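PDB 6F03: Bpsl2520 from Burkholderia pseudomallei K96243, which is a secreted antigen of unknown molecular function, probably exported through its signal peptide, and belongs to the bacterial DUF2059 family. Local coordinates for residues Ala44-Leu49 against Ala132-Tyr137; Ala76-Ala81 against Asn103-Leu108. One frame throughout, in Å; residues are numbered along the deposited sequence.

Interaction 1 of 2, residues Ala44-Leu49 against Ala132-Tyr137; sequences AAIKDL and AYAKYY
CD2 of Leu49 comes obliquely onto CE1 and CD1 of the Tyr133 ring, and it lies 3.9 Å from CE1 of Tyr133. The two side chains cross at about a right angle. A second flat group, the ring of Tyr136, is packed within its own segment: CG of Lys135 lies over one face, offset toward the rim, and Lys135 NZ makes a weak hydrogen bond of 3.4 Å to Tyr136 OH. Ile46 supplies the other half of the contact. Its CG1 arm is anti to the carbonyl carbon (chi1 -70°) and runs out extended, which carries CD1 onto helix 119-136 beside Ala134. There CD1 of Ile46 sits 3.8 Å from both CB and the backbone N of Ala134 and also packs against CB of Tyr133. This is oblique apolar helix-helix packing in an all-helical fold, largely buried. The two helix segments cross at 120°, with axes 10.6 Å apart. Tyr133 OH hydrogen-bonds to Gln161 NE2 of the second subunit. Helix 40-52 also grips the C-terminal end of helix 119-136 through Lys42 NZ, which hydrogen-bonds to the O atoms of Ala134 and Tyr137. Helix 139-150 also packs here, with Ile142 against Ile46 and Tyr149 against Leu49.

Interaction 2 of 2, residues Ala76-Ala81 against Asn103-Leu108; sequences AILSDA and NAVPKL
Leu78 is a bump that fills a shallow hollow formed by Ala104, Val105 and Leu108. The contact lies within a helical hairpin, in which helix 55-84 turns back into helix 90-111. The hairpin is splayed: the segments run at 129° to each other, and their axes come no closer than 10.8 Å. Leu78 does most of the bridging. It has CG anti to its backbone N (chi1 178°), which extends the branch across the gap. Its CD2 methyl enters between the small Ala104 and the branched Val105, and it lies 3.9 Å from CB of Ala104. Leu108, one turn on from Ala104, forms the other wall. Its CD1 methyl reaches back to the base of the bump, 4.1 Å from CB of Leu78. Helix 90-111 kinks at Pro106, whose N makes no hydrogen bond to the preceding turn. The second subunit continues the packing, with Thr184 against Ile77 and Gln187 against Leu108. Lys107 NZ forms a salt bridge to Glu191 of that subunit. The closest approach between the two segments is methyl to methyl: CD2 of Leu78 lies 3.5 Å from CG2 of Val105.

From the N terminus, the chain enters helix 40-52, which holds the first half of interaction 1, and continues into helix 55-84. The far part of this helix opens interaction 2. Helix 90-111 closes that short loop at 103-108. The chain then runs on into helix 119-136, whose end returns to 44-49 and closes the longer loop. Interaction 2 is thus nested inside interaction 1. The two do not touch: their centres are 41 Å apart, on opposite sides of the chain's centre. Interaction 1 ties helix 40-52 to helix 119-136, and interaction 2 joins helix 55-84 to helix 90-111. Both also border the second subunit.

Interaction 1 of 2, residues Ala44-Leu49 against Ala132-Tyr137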
loop_
_atom_site.group_PDB
_atom_site.type_symbol
_atom_site.label_atom_id
_atom_site.label_comp_id
_atom_site.label_asym_id
_atom_site.label_seq_id
_atom_site.Cartn_x
_atom_site.Cartn_y
_atom_site.Cartn_z
ATOM N N ALA B 44 12.672 -28.748 2.075
ATOM C CA ALA B 44 12.480 -29.046 3.489
ATOM C C ALA B 44 12.928 -27.889 4.368
ATOM O O ALA B 44 12.331 -27.638 5.414
ATOM C CB ALA B 44 13.226 -30.327 3.865
ATOM N N ALA B 45 13.963 -27.159 3.963
ATOM C CA ALA B 45 14.376 -26.006 4.757
ATOM C C ALA B 45 13.328 -24.904 4.696
ATOM O O ALA B 45 12.993 -24.292 5.718
ATOM C CB ALA B 45 15.740 -25.498 4.272
ATOM N N ILE B 46 12.766 -24.665 3.511
ATOM C CA ILE B 46 11.749 -23.636 3.382
ATOM C C ILE B 46 10.502 -24.014 4.164
ATOM O O ILE B 46 9.862 -23.158 4.795
ATOM C CB ILE B 46 11.440 -23.365 1.903
ATOM C CG1 ILE B 46 12.637 -22.661 1.256
ATOM C CG2 ILE B 46 10.183 -22.551 1.796
ATOM C CD1 ILE B 46 12.606 -22.610 -0.290
ATOM N N LYS B 47 10.122 -25.285 4.128
ATOM C CA LYS B 47 8.972 -25.702 4.918
ATOM C C LYS B 47 9.162 -25.350 6.396
ATOM O O LYS B 47 8.225 -24.878 7.048
ATOM C CB LYS B 47 8.722 -27.199 4.718
ATOM C CG LYS B 47 7.569 -27.763 5.538
ATOM C CD LYS B 47 7.509 -29.262 5.362
ATOM C CE LYS B 47 6.431 -29.887 6.212
ATOM N NZ LYS B 47 6.804 -31.299 6.526
ATOM N N ASP B 48 10.360 -25.577 6.949
ATOM C CA ASP B 48 10.607 -25.168 8.332
ATOM C C ASP B 48 10.588 -23.648 8.493
ATOM O O ASP B 48 10.080 -23.137 9.498
ATOM C CB ASP B 48 11.916 -25.756 8.846
ATOM C CG ASP B 48 11.798 -27.244 9.155
ATOM O OD1 ASP B 48 10.652 -27.754 9.185
ATOM O OD2 ASP B 48 12.840 -27.897 9.398
ATOM N N LEU B 49 11.111 -22.901 7.518
ATOM C CA LEU B 49 11.064 -21.446 7.630
ATOM C C LEU B 49 9.625 -20.944 7.608
ATOM O O LEU B 49 9.250 -20.087 8.406
ATOM C CB LEU B 49 11.876 -20.790 6.516
ATOM C CG LEU B 49 11.884 -19.259 6.576
ATOM C CD1 LEU B 49 12.240 -18.813 7.952
ATOM C CD2 LEU B 49 12.863 -18.668 5.590
ATOM N N ALA B 132 8.908 -17.849 -4.027
ATOM C CA ALA B 132 9.578 -16.584 -3.740
ATOM C C ALA B 132 10.818 -16.790 -2.853
ATOM O O ALA B 132 11.871 -16.189 -3.103
ATOM C CB ALA B 132 8.605 -15.611 -3.078
ATOM N N TYR B 133 10.716 -17.622 -1.805
ATOM C CA TYR B 133 11.887 -17.828 -0.951
ATOM C C TYR B 133 12.999 -18.550 -1.694
ATOM O O TYR B 133 14.173 -18.206 -1.541
ATOM C CB TYR B 133 11.520 -18.590 0.326
ATOM C CG TYR B 133 11.028 -17.636 1.386
ATOM C CD1 TYR B 133 11.929 -16.895 2.151
ATOM C CD2 TYR B 133 9.656 -17.420 1.575
ATOM C CE1 TYR B 133 11.479 -15.988 3.110
ATOM C CE2 TYR B 133 9.192 -16.522 2.519
ATOM C CZ TYR B 133 10.104 -15.807 3.283
ATOM O OH TYR B 133 9.642 -14.899 4.208
ATOM N N ALA B 134 12.656 -19.547 -2.509
ATOM C CA ALA B 134 13.688 -20.303 -3.209
ATOM C C ALA B 134 14.442 -19.433 -4.206
ATOM O O ALA B 134 15.611 -19.703 -4.508
ATOM C CB ALA B 134 13.063 -21.510 -3.915
ATOM N N LYS B 135 13.765 -18.429 -4.761
ATOM C CA LYS B 135 14.348 -17.556 -5.774
ATOM C C LYS B 135 15.380 -16.593 -5.194
ATOM O O LYS B 135 16.397 -16.312 -5.837
ATOM C CB LYS B 135 13.232 -16.781 -6.466
ATOM C CG LYS B 135 13.670 -15.730 -7.472
ATOM C CD LYS B 135 12.409 -15.081 -8.059
ATOM C CE LYS B 135 12.710 -13.915 -8.977
ATOM N NZ LYS B 135 11.426 -13.284 -9.431
ATOM N N TYR B 136 15.122 -16.032 -4.017
ATOM C CA TYR B 136 15.992 -14.980 -3.507
ATOM C C TYR B 136 16.977 -15.457 -2.434
ATOM O O TYR B 136 17.908 -14.721 -2.097
ATOM C CB TYR B 136 15.147 -13.820 -2.966
ATOM C CG TYR B 136 14.411 -13.063 -4.043
ATOM C CD1 TYR B 136 15.076 -12.152 -4.880
ATOM C CD2 TYR B 136 13.051 -13.265 -4.248
ATOM C CE1 TYR B 136 14.386 -11.467 -5.889
ATOM C CE2 TYR B 136 12.369 -12.582 -5.237
ATOM C CZ TYR B 136 13.039 -11.686 -6.048
ATOM O OH TYR B 136 12.334 -11.021 -7.026
ATOM N N TYR B 137 16.806 -16.656 -1.887
ATOM C CA TYR B 137 17.652 -17.093 -0.786
ATOM C C TYR B 137 18.260 -18.446 -1.105
ATOM O O TYR B 137 17.624 -19.303 -1.725
ATOM C CB TYR B 137 16.873 -17.202 0.529
ATOM C CG TYR B 137 16.435 -15.890 1.169
ATOM C CD1 TYR B 137 17.356 -14.993 1.694
ATOM C CD2 TYR B 137 15.102 -15.579 1.287
ATOM C CE1 TYR B 137 16.943 -13.805 2.305
ATOM C CE2 TYR B 137 14.684 -14.411 1.893
ATOM C CZ TYR B 137 15.588 -13.529 2.406
ATOM O OH TYR B 137 15.126 -12.369 3.032
#

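Interaction 2 of 2, residues Ala76-Ala81 against Asn103-Leu108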
loop_
_atom_site.group_PDB
_atom_site.type_symbol
_atom_site.label_atom_id
_atom_site.label_comp_id
_atom_site.label_asym_id
_atom_site.label_seq_id
_atom_site.Cartn_x
_atom_site.Cartn_y
_atom_site.Cartn_z
ATOM N N ALA B 76 -16.467 0.903 -10.209
ATOM C CA ALA B 76 -15.907 1.081 -11.548
ATOM C C ALA B 76 -16.337 -0.032 -12.491
ATOM O O ALA B 76 -16.526 0.218 -13.688
ATOM C CB ALA B 76 -14.383 1.174 -11.494
ATOM N N ILE B 77 -16.484 -1.262 -11.989
ATOM C CA ILE B 77 -16.927 -2.345 -12.863
ATOM C C ILE B 77 -18.406 -2.173 -13.223
ATOM O O ILE B 77 -18.816 -2.438 -14.359
ATOM C CB ILE B 77 -16.663 -3.720 -12.225
ATOM C CG1 ILE B 77 -15.168 -3.925 -11.916
ATOM C CG2 ILE B 77 -17.143 -4.846 -13.151
ATOM C CD1 ILE B 77 -14.905 -5.179 -11.077
ATOM N N LEU B 78 -19.230 -1.748 -12.261
ATOM C CA LEU B 78 -20.640 -1.513 -12.553
ATOM C C LEU B 78 -20.807 -0.365 -13.539
ATOM O O LEU B 78 -21.639 -0.438 -14.457
ATOM C CB LEU B 78 -21.414 -1.237 -11.266
ATOM C CG LEU B 78 -22.907 -0.937 -11.482
ATOM C CD1 LEU B 78 -23.607 -2.057 -12.238
ATOM C CD2 LEU B 78 -23.605 -0.667 -10.166
ATOM N N SER B 79 -20.014 0.692 -13.378
ATOM C CA SER B 79 -20.008 1.769 -14.359
ATOM C C SER B 79 -19.661 1.244 -15.756
ATOM O O SER B 79 -20.325 1.589 -16.739
ATOM C CB SER B 79 -19.032 2.858 -13.914
ATOM O OG SER B 79 -18.973 3.913 -14.851
ATOM N N ASP B 80 -18.629 0.395 -15.868
ATOM C CA ASP B 80 -18.287 -0.160 -17.182
ATOM C C ASP B 80 -19.420 -1.010 -17.761
ATOM O O ASP B 80 -19.695 -0.944 -18.962
ATOM C CB ASP B 80 -16.997 -0.992 -17.131
ATOM C CG ASP B 80 -15.732 -0.141 -17.096
ATOM O OD1 ASP B 80 -15.796 1.077 -17.366
ATOM O OD2 ASP B 80 -14.651 -0.710 -16.864
ATOM N N ALA B 81 -20.046 -1.856 -16.944
ATOM C CA ALA B 81 -21.137 -2.677 -17.458
ATOM C C ALA B 81 -22.298 -1.812 -17.946
ATOM O O ALA B 81 -22.988 -2.176 -18.907
ATOM C CB ALA B 81 -21.621 -3.654 -16.391
ATOM N N ASN B 103 -29.092 -0.508 -4.964
ATOM C CA ASN B 103 -29.309 -1.947 -4.874
ATOM C C ASN B 103 -28.153 -2.770 -5.427
ATOM O O ASN B 103 -27.701 -3.715 -4.774
ATOM C CB ASN B 103 -30.599 -2.325 -5.616
ATOM C CG ASN B 103 -31.825 -1.594 -5.084
ATOM O OD1 ASN B 103 -31.835 -1.115 -3.948
ATOM N ND2 ASN B 103 -32.861 -1.489 -5.918
ATOM N N ALA B 104 -27.655 -2.429 -6.617
ATOM C CA ALA B 104 -26.667 -3.275 -7.275
ATOM C C ALA B 104 -25.313 -3.215 -6.572
ATOM O O ALA B 104 -24.671 -4.248 -6.359
ATOM C CB ALA B 104 -26.526 -2.863 -8.739
ATOM N N VAL B 105 -24.861 -2.011 -6.210
ATOM C CA VAL B 105 -23.530 -1.867 -5.619
ATOM C C VAL B 105 -23.420 -2.641 -4.312
ATOM O O VAL B 105 -22.472 -3.428 -4.164
ATOM C CB VAL B 105 -23.182 -0.375 -5.465
ATOM C CG1 VAL B 105 -21.934 -0.195 -4.612
ATOM C CG2 VAL B 105 -23.003 0.269 -6.844
ATOM N N PRO B 106 -24.345 -2.505 -3.355
ATOM C CA PRO B 106 -24.247 -3.320 -2.134
ATOM C C PRO B 106 -24.251 -4.814 -2.419
ATOM O O PRO B 106 -23.582 -5.579 -1.710
ATOM C CB PRO B 106 -25.494 -2.900 -1.336
ATOM C CG PRO B 106 -25.846 -1.546 -1.861
ATOM C CD PRO B 106 -25.487 -1.576 -3.316
ATOM N N LYS B 107 -25.009 -5.250 -3.430
ATOM C CA LYS B 107 -25.064 -6.668 -3.771
ATOM C C LYS B 107 -23.775 -7.133 -4.448
ATOM O O LYS B 107 -23.321 -8.263 -4.223
ATOM C CB LYS B 107 -26.270 -6.925 -4.669
ATOM C CG LYS B 107 -26.433 -8.347 -5.176
ATOM C CD LYS B 107 -27.725 -8.441 -5.981
ATOM C CE LYS B 107 -27.996 -9.838 -6.513
ATOM N NZ LYS B 107 -29.298 -9.857 -7.264
ATOM N N LEU B 108 -23.193 -6.292 -5.309
ATOM C CA LEU B 108 -21.934 -6.655 -5.955
ATOM C C LEU B 108 -20.778 -6.640 -4.965
ATOM O O LEU B 108 -19.920 -7.527 -4.995
ATOM C CB LEU B 108 -21.644 -5.713 -7.123
ATOM C CG LEU B 108 -22.516 -5.852 -8.365
ATOM C CD1 LEU B 108 -22.146 -4.793 -9.374
ATOM C CD2 LEU B 108 -22.330 -7.234 -8.970
#